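PDB 6WG5: ectonucleoside triphosphate diphosphohydrolase 4 from Homo sapiens, which is a member of the GDA1/CD39 (nucleoside phosphatase) family, whose fold belongs to the actin-like ATPase superfamily. Local coordinates for residues Thr28-Thr33 / Gln75-Asn80. Sequence-based numbering, arbitrary orientation.
Sequences TDIEAT and QMRDKN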
loop_
_atom_site.group_PDB
_atom_site.type_symbol
_atom_site.label_atom_id
_atom_site.label_comp_id
_atom_site.label_asym_id
_atom_site.label_seq_id
_atom_site.Cartn_x
_atom_site.Cartn_y
_atom_site.Cartn_z
ATOM N N THR A 28 5.271 -7.465 22.353
ATOM C CA THR A 28 5.147 -7.441 23.806
ATOM C C THR A 28 5.405 -6.071 24.420
ATOM O O THR A 28 4.934 -5.815 25.533
ATOM C CB THR A 28 6.110 -8.454 24.436
ATOM O OG1 THR A 28 7.463 -8.080 24.145
ATOM C CG2 THR A 28 5.839 -9.854 23.895
ATOM N N ASP A 29 6.138 -5.190 23.737
ATOM C CA ASP A 29 6.376 -3.835 24.238
ATOM C C ASP A 29 5.177 -2.969 23.862
ATOM O O ASP A 29 5.188 -2.204 22.894
ATOM C CB ASP A 29 7.679 -3.271 23.689
ATOM C CG ASP A 29 8.903 -3.900 24.333
ATOM O OD1 ASP A 29 8.832 -4.250 25.530
ATOM O OD2 ASP A 29 9.934 -4.044 23.643
ATOM N N ILE A 30 4.115 -3.107 24.656
ATOM C CA ILE A 30 2.865 -2.388 24.465
ATOM C C ILE A 30 2.487 -1.577 25.702
ATOM O O ILE A 30 1.377 -1.055 25.786
ATOM C CB ILE A 30 1.743 -3.367 24.052
ATOM C CG1 ILE A 30 2.176 -4.104 22.775
ATOM C CG2 ILE A 30 0.408 -2.658 23.799
ATOM C CD1 ILE A 30 1.112 -4.983 22.127
ATOM N N GLU A 31 3.408 -1.429 26.652
ATOM C CA GLU A 31 3.138 -0.632 27.842
ATOM C C GLU A 31 2.655 0.759 27.450
ATOM O O GLU A 31 3.167 1.372 26.510
ATOM C CB GLU A 31 4.394 -0.527 28.709
ATOM C CG GLU A 31 5.052 -1.864 29.017
ATOM C CD GLU A 31 4.075 -2.883 29.573
ATOM O OE1 GLU A 31 3.189 -2.494 30.364
ATOM O OE2 GLU A 31 4.189 -4.073 29.212
ATOM N N ALA A 32 1.654 1.249 28.179
ATOM C CA ALA A 32 1.056 2.540 27.870
ATOM C C ALA A 32 2.118 3.631 27.822
ATOM O O ALA A 32 3.062 3.640 28.616
ATOM C CB ALA A 32 -0.006 2.892 28.915
ATOM N N THR A 33 1.959 4.552 26.874
ATOM C CA THR A 33 2.862 5.691 26.782
ATOM C C THR A 33 2.813 6.490 28.077
ATOM O O THR A 33 1.734 6.841 28.562
ATOM C CB THR A 33 2.481 6.577 25.596
ATOM O OG1 THR A 33 2.494 5.801 24.392
ATOM C CG2 THR A 33 3.454 7.743 25.452
ATOM N N GLN A 75 3.421 4.107 17.670
ATOM C CA GLN A 75 2.060 4.512 17.983
ATOM C C GLN A 75 1.918 4.744 19.480
ATOM O O GLN A 75 2.391 3.948 20.298
ATOM C CB GLN A 75 1.057 3.450 17.531
ATOM C CG GLN A 75 0.769 3.446 16.044
ATOM C CD GLN A 75 -0.493 2.675 15.712
ATOM O OE1 GLN A 75 -1.596 3.220 15.761
ATOM N NE2 GLN A 75 -0.338 1.399 15.378
ATOM N N MET A 76 1.267 5.845 19.843
ATOM C CA MET A 76 0.996 6.105 21.248
ATOM C C MET A 76 0.084 5.022 21.812
ATOM O O MET A 76 -0.762 4.461 21.110
ATOM C CB MET A 76 0.355 7.480 21.426
ATOM C CG MET A 76 0.241 7.913 22.877
ATOM S SD MET A 76 -0.581 9.502 23.080
ATOM C CE MET A 76 -0.429 9.721 24.852
ATOM N N ARG A 77 0.266 4.727 23.097
ATOM C CA ARG A 77 -0.474 3.674 23.783
ATOM C C ARG A 77 -1.232 4.283 24.953
ATOM O O ARG A 77 -0.627 4.913 25.827
ATOM C CB ARG A 77 0.473 2.574 24.268
ATOM C CG ARG A 77 1.066 1.735 23.148
ATOM C CD ARG A 77 0.044 0.754 22.608
ATOM N NE ARG A 77 0.488 0.105 21.377
ATOM C CZ ARG A 77 -0.137 -0.920 20.806
ATOM N NH1 ARG A 77 -1.229 -1.433 21.359
ATOM N NH2 ARG A 77 0.337 -1.444 19.686
ATOM N N ASP A 78 -2.550 4.094 24.970
ATOM C CA ASP A 78 -3.378 4.656 26.026
ATOM C C ASP A 78 -3.233 3.830 27.303
ATOM O O ASP A 78 -2.447 2.882 27.381
ATOM C CB ASP A 78 -4.839 4.737 25.579
ATOM C CG ASP A 78 -5.456 3.373 25.307
ATOM O OD1 ASP A 78 -4.828 2.343 25.629
ATOM O OD2 ASP A 78 -6.584 3.333 24.773
ATOM N N LYS A 79 -4.011 4.198 28.325
ATOM C CA LYS A 79 -3.945 3.485 29.595
ATOM C C LYS A 79 -4.361 2.028 29.442
ATOM O O LYS A 79 -3.896 1.170 30.200
ATOM C CB LYS A 79 -4.820 4.186 30.636
ATOM C CG LYS A 79 -6.270 4.373 30.219
ATOM C CD LYS A 79 -7.060 5.101 31.295
ATOM C CE LYS A 79 -8.482 5.391 30.847
ATOM N NZ LYS A 79 -9.306 5.965 31.947
ATOM N N ASN A 80 -5.227 1.727 28.475
ATOM C CA ASN A 80 -5.620 0.350 28.199
ATOM C C ASN A 80 -4.604 -0.392 27.341
ATOM O O ASN A 80 -4.844 -1.554 26.995
ATOM C CB ASN A 80 -6.985 0.315 27.506
ATOM C CG ASN A 80 -8.093 0.885 28.368
ATOM O OD1 ASN A 80 -7.977 0.942 29.592
ATOM N ND2 ASN A 80 -9.180 1.304 27.730
HETATM O O HOH W 1 -0.593 6.734 27.940
#
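With OG1 of T33 set anti to its own carbonyl carbon, beside the backbone N (chi1 -57°), the hydroxyl oxygen and the amide of one residue both face the backbone of R77. They grip it at two points: T33 N donates to R77 O over 2.8 Å, and R77 N donates to T33 OG1, also at 2.8 Å. The second bond is the straighter, 163° at the hydrogen against 145°. A water donates to R77 O, so this carbonyl oxygen accepts from the amide and the water together; the same water's approach to T33 O is doubtfully short. CG of M76 packs 3.4 Å from T33 OG1, the two side chains crossing at about a right angle; beyond CG the M76 chain runs extended, and the side chain also touches V57 and V84.

The R77 side chain bends at chi2 and folds back past I30. CG2 of I30 lies over one face of the guanidinium, 3.5 Å from R77 CZ, with the R77 CD methylene alongside at 3.6 Å. R77 NH1 bonds to R81 O, which helps hold the planar group, while R77 NH2 has the like charge of K475 NZ close by. CB of R77 rests 3.6 Å from A32 CA; A32 and R77 are the pair whose CA atoms lie nearest across the two segments.

The contact joins the loop between helix 18-28 and strand 40-48 to the loop between strands 74-75 and 85-88, at the surface beside a mixed sheet; T33 also touches C59 of strand 53-61. Backbone polarity and one hydroxyl tie the loops together, whereas the I30 methyl makes a dispersion contact with the face of the flat, charged guanidinium beside the arginine's methylenes, while R77 NH1 finds its hydrogen-bond partner outside the two segments, at R81 O.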